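Local coordinates for 182aa long hypothetical protein (Pyrococcus horikoshii, PDB 2GAN) that is of unknown function but probably acts as an acetyltransferase of the GNAT family, moving an acetyl group from acetyl-CoA to an unidentified acceptor, at residues K31-E36 / N48-V53; A83-R88 / K92-V97; F112-E117 / K121-T126. All coordinates share one frame; numbering follows the deposited sequence.

Contact 1. Residues K31-E36 / N48-V53. Unlike the reference sequence in segment 48-53: N48 (reference Asp).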
loop_
_atom_site.group_PDB
_atom_site.type_symbol
_atom_site.label_atom_id
_atom_site.label_comp_id
_atom_site.label_asym_id
_atom_site.label_seq_id
_atom_site.Cartn_x
_atom_site.Cartn_y
_atom_site.Cartn_z
ATOM N N LYS A 31 8.034 3.856 4.158
ATOM C CA LYS A 31 6.590 4.015 4.021
ATOM C C LYS A 31 5.891 4.326 5.339
ATOM O O LYS A 31 5.119 5.280 5.430
ATOM C CB LYS A 31 5.991 2.747 3.418
ATOM C CG LYS A 31 4.691 2.961 2.697
ATOM C CD LYS A 31 4.790 2.438 1.278
ATOM C CE LYS A 31 4.958 0.935 1.253
ATOM N NZ LYS A 31 5.322 0.428 -0.098
ATOM N N TYR A 32 6.173 3.521 6.358
ATOM C CA TYR A 32 5.561 3.690 7.667
ATOM C C TYR A 32 6.619 3.671 8.761
ATOM O O TYR A 32 7.663 3.040 8.614
ATOM C CB TYR A 32 4.578 2.545 7.924
ATOM C CG TYR A 32 3.542 2.356 6.826
ATOM C CD1 TYR A 32 2.495 3.259 6.669
ATOM C CD2 TYR A 32 3.612 1.271 5.957
ATOM C CE1 TYR A 32 1.537 3.088 5.671
ATOM C CE2 TYR A 32 2.661 1.083 4.954
ATOM C CZ TYR A 32 1.628 2.000 4.820
ATOM O OH TYR A 32 0.698 1.841 3.829
ATOM N N PRO A 33 6.372 4.383 9.870
ATOM C CA PRO A 33 5.164 5.173 10.136
ATOM C C PRO A 33 5.173 6.489 9.362
ATOM O O PRO A 33 6.228 6.945 8.918
ATOM C CB PRO A 33 5.212 5.382 11.646
ATOM C CG PRO A 33 6.678 5.421 11.928
ATOM C CD PRO A 33 7.201 4.281 11.084
ATOM N N ALA A 34 3.996 7.089 9.201
ATOM C CA ALA A 34 3.862 8.347 8.461
ATOM C C ALA A 34 4.625 9.501 9.100
ATOM O O ALA A 34 4.674 9.620 10.320
ATOM C CB ALA A 34 2.386 8.713 8.324
ATOM N N LEU A 35 5.216 10.348 8.265
ATOM C CA LEU A 35 5.975 11.504 8.738
ATOM C C LEU A 35 5.446 12.782 8.090
ATOM O O LEU A 35 6.164 13.472 7.362
ATOM C CB LEU A 35 7.459 11.332 8.403
ATOM C CG LEU A 35 8.153 10.109 9.007
ATOM C CD1 LEU A 35 9.567 10.012 8.461
ATOM C CD2 LEU A 35 8.166 10.217 10.530
ATOM N N GLU A 36 4.182 13.089 8.363
ATOM C CA GLU A 36 3.514 14.266 7.810
ATOM C C GLU A 36 4.285 15.575 7.996
ATOM O O GLU A 36 4.372 16.379 7.068
ATOM C CB GLU A 36 2.117 14.398 8.436
ATOM C CG GLU A 36 1.264 15.533 7.879
ATOM C CD GLU A 36 0.748 15.256 6.470
ATOM O OE1 GLU A 36 0.076 16.146 5.901
ATOM O OE2 GLU A 36 1.009 14.155 5.936
ATOM N N ASN A 48 19.637 7.147 12.960
ATOM C CA ASN A 48 19.855 8.470 13.544
ATOM C C ASN A 48 18.944 9.509 12.896
ATOM O O ASN A 48 18.332 10.324 13.584
ATOM C CB ASN A 48 21.319 8.902 13.386
ATOM C CG ASN A 48 22.294 7.934 14.043
ATOM O OD1 ASN A 48 22.076 7.478 15.171
ATOM N ND2 ASN A 48 23.385 7.628 13.346
ATOM N N GLY A 49 18.853 9.480 11.573
ATOM C CA GLY A 49 18.005 10.434 10.882
ATOM C C GLY A 49 16.540 10.207 11.217
ATOM O O GLY A 49 15.774 11.159 11.354
ATOM N N PHE A 50 16.151 8.942 11.355
ATOM C CA PHE A 50 14.772 8.616 11.675
ATOM C C PHE A 50 14.438 9.156 13.051
ATOM O O PHE A 50 13.469 9.885 13.222
ATOM C CB PHE A 50 14.556 7.104 11.666
ATOM C CG PHE A 50 13.158 6.692 12.042
ATOM C CD1 PHE A 50 12.117 6.773 11.118
ATOM C CD2 PHE A 50 12.877 6.228 13.323
ATOM C CE1 PHE A 50 10.813 6.394 11.470
ATOM C CE2 PHE A 50 11.577 5.849 13.687
ATOM C CZ PHE A 50 10.545 5.930 12.760
ATOM N N ARG A 51 15.253 8.792 14.034
ATOM C CA ARG A 51 15.032 9.224 15.408
ATOM C C ARG A 51 14.923 10.734 15.537
ATOM O O ARG A 51 13.986 11.251 16.144
ATOM C CB ARG A 51 16.162 8.733 16.309
ATOM C CG ARG A 51 15.888 8.957 17.786
ATOM C CD ARG A 51 16.968 8.343 18.659
ATOM N NE ARG A 51 17.974 9.319 19.053
ATOM C CZ ARG A 51 17.742 10.329 19.883
ATOM N NH1 ARG A 51 16.534 10.493 20.405
ATOM N NH2 ARG A 51 18.716 11.175 20.194
ATOM N N GLU A 52 15.887 11.437 14.954
ATOM C CA GLU A 52 15.926 12.888 15.020
ATOM C C GLU A 52 14.643 13.551 14.558
ATOM O O GLU A 52 14.265 14.605 15.064
ATOM C CB GLU A 52 17.078 13.414 14.178
ATOM C CG GLU A 52 17.321 14.893 14.368
ATOM C CD GLU A 52 18.409 15.417 13.464
ATOM O OE1 GLU A 52 19.480 14.769 13.391
ATOM O OE2 GLU A 52 18.199 16.480 12.836
ATOM N N VAL A 53 13.967 12.933 13.602
ATOM C CA VAL A 53 12.755 13.526 13.075
ATOM C C VAL A 53 11.454 12.870 13.548
ATOM O O VAL A 53 10.370 13.378 13.266
ATOM C CB VAL A 53 12.815 13.529 11.535
ATOM C CG1 VAL A 53 12.463 12.155 10.993
ATOM C CG2 VAL A 53 11.913 14.604 10.987
#
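P33 and F50 approach each other from opposite directions across the gap between the loop 31-36 and the helix segment 48-53. The proline presents its CG-CD edge to the far end of the phenylalanine ring: P33 CG lies 4.0 Å from F50 CZ, and P33 CD is 4.1 Å from F50 CZ. P33 CG sits in the plane of the aromatic ring, so F50 is touched at its edge; Y54 stacks on the ring and Y25 meets it at about 45°. F50 can reach this far because its CG stands anti to the backbone N (chi1 178°), which swings the ring out from the helix toward the loop. The peptide bond before P33 is cis, a sharp kink in the chain just where the proline ring faces the helix.

In GNAT proteins the loop and the second helix are part of the two-helix region that follows the first strand, here 14-27 and 47-65, a region that commonly borders the acceptor side of the active site. M21 of helix 14-27 lies against both P33 and F50, so the two helices and their connecting loop share one apolar cluster.

L35 makes a second, looser contact. Its CD1 is anti to CA (chi2 174°), at the end of an extended side chain that comes 4.4 Å from V53 CG1 through L35 CD1. Both side chains leave their backbones toward each other, although their CA atoms are 8.3 Å apart for L35 and V53. No hydrogen bond crosses the contact. On the far side of the loop, K31 CG lies over the rim of one face of the Y32 ring, whose hydroxyl is hydrogen-bonded to E151 of the second subunit.

Contact 2. Residues A83-R88 / K92-V97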
loop_
_atom_site.group_PDB
_atom_site.type_symbol
_atom_site.label_atom_id
_atom_site.label_comp_id
_atom_site.label_asym_id
_atom_site.label_seq_id
_atom_site.Cartn_x
_atom_site.Cartn_y
_atom_site.Cartn_z
ATOM N N ALA A 83 -3.006 2.135 19.948
ATOM C CA ALA A 83 -3.381 3.215 20.845
ATOM C C ALA A 83 -4.805 3.705 20.657
ATOM O O ALA A 83 -5.337 3.693 19.547
ATOM C CB ALA A 83 -2.416 4.391 20.647
ATOM N N LEU A 84 -5.413 4.155 21.749
ATOM C CA LEU A 84 -6.773 4.684 21.707
ATOM C C LEU A 84 -6.809 6.131 22.162
ATOM O O LEU A 84 -6.155 6.499 23.144
ATOM C CB LEU A 84 -7.673 3.882 22.626
ATOM C CG LEU A 84 -7.629 2.390 22.322
ATOM C CD1 LEU A 84 -8.531 1.662 23.313
ATOM C CD2 LEU A 84 -8.059 2.147 20.881
ATOM N N VAL A 85 -7.574 6.946 21.446
ATOM C CA VAL A 85 -7.738 8.345 21.799
ATOM C C VAL A 85 -9.231 8.593 21.873
ATOM O O VAL A 85 -9.943 8.410 20.886
ATOM C CB VAL A 85 -7.108 9.308 20.756
ATOM C CG1 VAL A 85 -7.419 10.747 21.129
ATOM C CG2 VAL A 85 -5.591 9.113 20.716
ATOM N N TYR A 86 -9.706 8.991 23.050
ATOM C CA TYR A 86 -11.135 9.236 23.242
ATOM C C TYR A 86 -11.481 10.315 24.284
ATOM O O TYR A 86 -12.643 10.688 24.412
ATOM C CB TYR A 86 -11.821 7.912 23.603
ATOM C CG TYR A 86 -11.288 7.288 24.870
ATOM C CD1 TYR A 86 -11.768 7.684 26.123
ATOM C CD2 TYR A 86 -10.268 6.337 24.823
ATOM C CE1 TYR A 86 -11.239 7.147 27.298
ATOM C CE2 TYR A 86 -9.732 5.793 25.991
ATOM C CZ TYR A 86 -10.220 6.203 27.221
ATOM O OH TYR A 86 -9.694 5.669 28.370
ATOM N N LYS A 87 -10.486 10.823 25.013
ATOM C CA LYS A 87 -10.743 11.856 26.024
ATOM C C LYS A 87 -10.775 13.263 25.436
ATOM O O LYS A 87 -9.731 13.862 25.170
ATOM C CB LYS A 87 -9.691 11.835 27.128
ATOM C CG LYS A 87 -9.627 10.558 27.927
ATOM C CD LYS A 87 -8.612 10.685 29.051
ATOM C CE LYS A 87 -8.253 9.324 29.624
ATOM N NZ LYS A 87 -9.439 8.561 30.082
ATOM N N ARG A 88 -11.985 13.786 25.265
ATOM C CA ARG A 88 -12.211 15.120 24.719
ATOM C C ARG A 88 -11.468 15.360 23.404
ATOM O O ARG A 88 -10.538 16.165 23.338
ATOM C CB ARG A 88 -11.823 16.185 25.754
ATOM C CG ARG A 88 -13.022 16.915 26.396
ATOM C CD ARG A 88 -13.640 16.161 27.578
ATOM N NE ARG A 88 -14.102 14.820 27.228
ATOM C CZ ARG A 88 -15.076 14.566 26.364
ATOM N NH1 ARG A 88 -15.703 15.568 25.757
ATOM N NH2 ARG A 88 -15.413 13.310 26.094
ATOM N N LYS A 92 -8.027 17.751 21.454
ATOM C CA LYS A 92 -6.804 16.980 21.252
ATOM C C LYS A 92 -5.879 17.599 20.214
ATOM O O LYS A 92 -4.685 17.336 20.215
ATOM C CB LYS A 92 -7.142 15.550 20.834
ATOM C CG LYS A 92 -7.607 14.666 21.971
ATOM C CD LYS A 92 -6.452 14.283 22.894
ATOM C CE LYS A 92 -6.910 13.261 23.910
ATOM N NZ LYS A 92 -5.813 12.818 24.783
ATOM N N GLY A 93 -6.430 18.408 19.319
ATOM C CA GLY A 93 -5.605 19.028 18.294
ATOM C C GLY A 93 -5.088 18.036 17.269
ATOM O O GLY A 93 -4.056 18.266 16.643
ATOM N N ILE A 94 -5.794 16.924 17.094
ATOM C CA ILE A 94 -5.373 15.928 16.126
ATOM C C ILE A 94 -5.529 16.544 14.745
ATOM O O ILE A 94 -6.642 16.820 14.293
ATOM C CB ILE A 94 -6.201 14.655 16.280
ATOM C CG1 ILE A 94 -5.934 14.083 17.670
ATOM C CG2 ILE A 94 -5.794 13.616 15.232
ATOM C CD1 ILE A 94 -7.056 13.265 18.196
ATOM N N TRP A 95 -4.392 16.745 14.084
ATOM C CA TRP A 95 -4.343 17.409 12.785
ATOM C C TRP A 95 -5.318 16.961 11.698
ATOM O O TRP A 95 -5.790 17.789 10.922
ATOM C CB TRP A 95 -2.905 17.389 12.230
ATOM C CG TRP A 95 -2.457 16.059 11.692
ATOM C CD1 TRP A 95 -1.870 15.043 12.391
ATOM C CD2 TRP A 95 -2.597 15.587 10.345
ATOM N NE1 TRP A 95 -1.638 13.965 11.565
ATOM C CE2 TRP A 95 -2.076 14.273 10.305
ATOM C CE3 TRP A 95 -3.117 16.143 9.173
ATOM C CZ2 TRP A 95 -2.054 13.508 9.132
ATOM C CZ3 TRP A 95 -3.097 15.383 8.006
ATOM C CH2 TRP A 95 -2.570 14.080 7.996
ATOM N N TRP A 96 -5.637 15.674 11.629
ATOM C CA TRP A 96 -6.550 15.225 10.583
ATOM C C TRP A 96 -8.027 15.203 10.998
ATOM O O TRP A 96 -8.901 15.057 10.149
ATOM C CB TRP A 96 -6.132 13.836 10.055
ATOM C CG TRP A 96 -5.974 12.785 11.115
ATOM C CD1 TRP A 96 -4.847 12.521 11.862
ATOM C CD2 TRP A 96 -6.989 11.900 11.602
ATOM N NE1 TRP A 96 -5.112 11.541 12.779
ATOM C CE2 TRP A 96 -6.416 11.140 12.644
ATOM C CE3 TRP A 96 -8.333 11.682 11.261
ATOM C CZ2 TRP A 96 -7.139 10.167 13.351
ATOM C CZ3 TRP A 96 -9.054 10.719 11.962
ATOM C CH2 TRP A 96 -8.455 9.973 12.999
ATOM N N VAL A 97 -8.306 15.377 12.286
ATOM C CA VAL A 97 -9.683 15.336 12.787
ATOM C C VAL A 97 -10.607 16.535 12.521
ATOM O O VAL A 97 -10.445 17.606 13.094
ATOM C CB VAL A 97 -9.698 15.045 14.305
ATOM C CG1 VAL A 97 -11.126 15.114 14.842
ATOM C CG2 VAL A 97 -9.115 13.658 14.562
#
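In the long connection between strands 78-85 and 106-114, neighbours in the central GNAT sheet, K92 and I94 turn back against V85 at the end of the first strand. V85 CG1, anti to the backbone N (chi1 175°), is the methyl that receives both. K92 CE lies 3.8 Å from V85 CG1, the two side chains running at a slant to each other, while I94 CD1 comes within 3.9 Å of V85 CG1, the isoleucine side chain pointing the other way alongside it.

The lysine makes most of the contact with its aliphatic chain. A bend at chi2 (-73°) folds it back over the strand end, after which it runs straight to NZ. On the way K92 CE passes 3.1 Å from the carbonyl K87 O, a close approach of a methylene probably polarised by its ammonium group. K92 CG lies 3.6 Å from R88 O, so two successive carbonyls line one side of the chain. Its ammonium group continues to D67, forming a salt bridge to OD1, and to the backbone O of E65. The other carboxylate oxygen of D67 accepts from the backbone N of Y86 and of K87, which ties the same acid to the segment the lysine crosses. With a methionine in its place, D67 would probably lose its charged mate and E65 O a donor.

Beyond I94 a type I turn runs to V97, closed by V97 N to I94 O at 3.0 Å. I94 CG2 lies on one face of the W96 ring, and both W95 and W96 meet F171 of the second subunit. The contact is thus a chain reversal beyond the third strand of a GNAT sheet, before the fourth strand pairs antiparallel with it.

Contact 3. Residues F112-E117 / K121-T126. With SO4 (sulfate ion), chain C.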
loop_
_atom_site.group_PDB
_atom_site.type_symbol
_atom_site.label_atom_id
_atom_site.label_comp_id
_atom_site.label_asym_id
_atom_site.label_seq_id
_atom_site.Cartn_x
_atom_site.Cartn_y
_atom_site.Cartn_z
ATOM N N PHE A 112 -1.133 1.633 15.291
ATOM C CA PHE A 112 -1.415 0.211 15.104
ATOM C C PHE A 112 -0.361 -0.405 14.201
ATOM O O PHE A 112 -0.359 -0.165 13.004
ATOM C CB PHE A 112 -2.782 0.035 14.435
ATOM C CG PHE A 112 -3.145 -1.399 14.123
ATOM C CD1 PHE A 112 -3.922 -1.698 13.003
ATOM C CD2 PHE A 112 -2.753 -2.439 14.955
ATOM C CE1 PHE A 112 -4.306 -3.011 12.714
ATOM C CE2 PHE A 112 -3.132 -3.762 14.675
ATOM C CZ PHE A 112 -3.910 -4.043 13.550
ATOM N N VAL A 113 0.522 -1.214 14.766
ATOM C CA VAL A 113 1.547 -1.825 13.952
ATOM C C VAL A 113 1.904 -3.202 14.459
ATOM O O VAL A 113 1.490 -3.602 15.543
ATOM C CB VAL A 113 2.817 -0.948 13.920
ATOM C CG1 VAL A 113 3.770 -1.371 15.031
ATOM C CG2 VAL A 113 3.461 -1.039 12.557
ATOM N N VAL A 114 2.671 -3.928 13.660
ATOM C CA VAL A 114 3.107 -5.262 14.039
ATOM C C VAL A 114 4.554 -5.449 13.602
ATOM O O VAL A 114 4.936 -5.020 12.520
ATOM C CB VAL A 114 2.248 -6.354 13.372
ATOM C CG1 VAL A 114 2.843 -7.723 13.672
ATOM C CG2 VAL A 114 0.818 -6.284 13.886
ATOM N N ASP A 115 5.350 -6.080 14.459
ATOM C CA ASP A 115 6.751 -6.337 14.163
ATOM C C ASP A 115 6.798 -7.055 12.816
ATOM O O ASP A 115 6.130 -8.073 12.620
ATOM C CB ASP A 115 7.363 -7.214 15.262
ATOM C CG ASP A 115 8.871 -7.346 15.140
ATOM O OD1 ASP A 115 9.566 -7.051 16.132
ATOM O OD2 ASP A 115 9.361 -7.750 14.064
ATOM N N PRO A 116 7.588 -6.526 11.869
ATOM C CA PRO A 116 7.714 -7.110 10.527
ATOM C C PRO A 116 8.111 -8.589 10.461
ATOM O O PRO A 116 7.905 -9.242 9.438
ATOM C CB PRO A 116 8.723 -6.185 9.841
ATOM C CG PRO A 116 9.552 -5.672 10.974
ATOM C CD PRO A 116 8.537 -5.411 12.056
ATOM N N GLU A 117 8.667 -9.114 11.548
ATOM C CA GLU A 117 9.078 -10.510 11.595
ATOM C C GLU A 117 7.998 -11.403 12.223
ATOM O O GLU A 117 8.201 -12.602 12.391
ATOM C CB GLU A 117 10.408 -10.624 12.361
ATOM C CG GLU A 117 10.398 -11.499 13.612
ATOM C CD GLU A 117 10.745 -12.959 13.329
ATOM O OE1 GLU A 117 10.894 -13.739 14.302
ATOM O OE2 GLU A 117 10.866 -13.324 12.135
ATOM N N LYS A 121 0.562 -13.750 11.851
ATOM C CA LYS A 121 0.581 -14.597 13.042
ATOM C C LYS A 121 -0.663 -14.393 13.899
ATOM O O LYS A 121 -0.805 -15.012 14.956
ATOM C CB LYS A 121 1.817 -14.281 13.889
ATOM C CG LYS A 121 3.148 -14.534 13.196
ATOM C CD LYS A 121 3.420 -16.019 13.058
ATOM C CE LYS A 121 4.787 -16.286 12.421
ATOM N NZ LYS A 121 5.921 -15.635 13.160
ATOM N N GLY A 122 -1.552 -13.511 13.447
ATOM C CA GLY A 122 -2.772 -13.240 14.182
ATOM C C GLY A 122 -2.629 -12.126 15.204
ATOM O O GLY A 122 -3.582 -11.824 15.917
ATOM N N ILE A 123 -1.453 -11.504 15.279
ATOM C CA ILE A 123 -1.234 -10.432 16.247
ATOM C C ILE A 123 -2.048 -9.176 15.930
ATOM O O ILE A 123 -2.670 -8.594 16.817
ATOM C CB ILE A 123 0.266 -10.051 16.341
ATOM C CG1 ILE A 123 1.090 -11.262 16.778
ATOM C CG2 ILE A 123 0.457 -8.946 17.380
ATOM C CD1 ILE A 123 2.579 -11.034 16.698
ATOM N N GLY A 124 -2.042 -8.760 14.671
ATOM C CA GLY A 124 -2.796 -7.585 14.283
ATOM C C GLY A 124 -4.281 -7.742 14.568
ATOM O O GLY A 124 -4.919 -6.831 15.105
ATOM N N SER A 125 -4.834 -8.902 14.217
ATOM C CA SER A 125 -6.252 -9.164 14.438
ATOM C C SER A 125 -6.610 -9.063 15.919
ATOM O O SER A 125 -7.633 -8.482 16.272
ATOM C CB SER A 125 -6.626 -10.561 13.925
ATOM O OG SER A 125 -6.353 -10.682 12.536
ATOM N N THR A 126 -5.756 -9.629 16.769
ATOM C CA THR A 126 -5.961 -9.635 18.216
ATOM C C THR A 126 -5.933 -8.223 18.771
ATOM O O THR A 126 -6.772 -7.845 19.598
ATOM C CB THR A 126 -4.864 -10.466 18.923
ATOM O OG1 THR A 126 -5.030 -11.849 18.596
ATOM C CG2 THR A 126 -4.926 -10.286 20.436
HETATM S S SO4 C . -2.532 -10.485 11.439
HETATM O O1 SO4 C . -1.850 -11.684 10.924
HETATM O O2 SO4 C . -3.203 -9.804 10.327
HETATM O O3 SO4 C . -1.533 -9.585 12.047
HETATM O O4 SO4 C . -3.521 -10.853 12.454
#
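F112 and V114, on strand 106-114, pack against G124 in the first turn of helix 123-137, the strand-to-helix step of the beta-alpha-beta unit that carries the GNAT pyrophosphate-binding motif (Q-x-x-G-x-G, matched by Q119, G122 and G124). The contacts between the segments are close-range packing. The F112 ring turns its edge to the glycine, with F112 CZ 3.3 Å from G124 O, and V114 CG2 rests 3.9 Å from G124 CA. V114 CG1 reaches the flank of I123.

Hydrogen bonds gather round a sulfate ion, probably from the crystallisation liquor, at the helix start, consistent with the place where relatives hold the CoA pyrophosphate. G122 N gives to sulfate O1 at 3.1 Å and G124 N to O3 at 2.8 Å. S125 grips O4 twice, through N at 2.9 Å and OG at 2.8 Å; its OG stands beside its own backbone N (chi1 -59°), which brings both donors to one oxygen. Lacking a side chain, G124 leaves room for O3. The helix start would probably stabilise the anion, which Y156 of the second subunit also binds through its hydroxyl.

Local bonds hold the two ends. D115 OD2 accepts from E117 N at 2.9 Å through its anti lone pair, an Asx turn, and OD1 pairs with R23 of helix 14-27. At the helix N-cap, T126 OG1 gives to G122 O at 3.0 Å, and the backbone N of the same threonine reaches that oxygen from the opposite face of its carbonyl plane.

The three contacts follow one another along the chain without interleaving, all within the GNAT fold. Contact 1 joins the loop after helix 14-27 to helix 47-65; contacts 2 and 3 start from strands 78-85 and 106-114, antiparallel neighbours in the central sheet. Centres of contacts 1 and 2 lie 20 Å apart, as do those of 1 and 3, and those of 2 and 3 are 23 Å apart. Contacts 1 and 2 touch, E36 CD lying 3.8 Å from W95 CH2; contact 3 touches neither. Each has residues meeting the second subunit, so the loop between the helices, the strand connection and the probable CoA-binding turn all border the dimer interface.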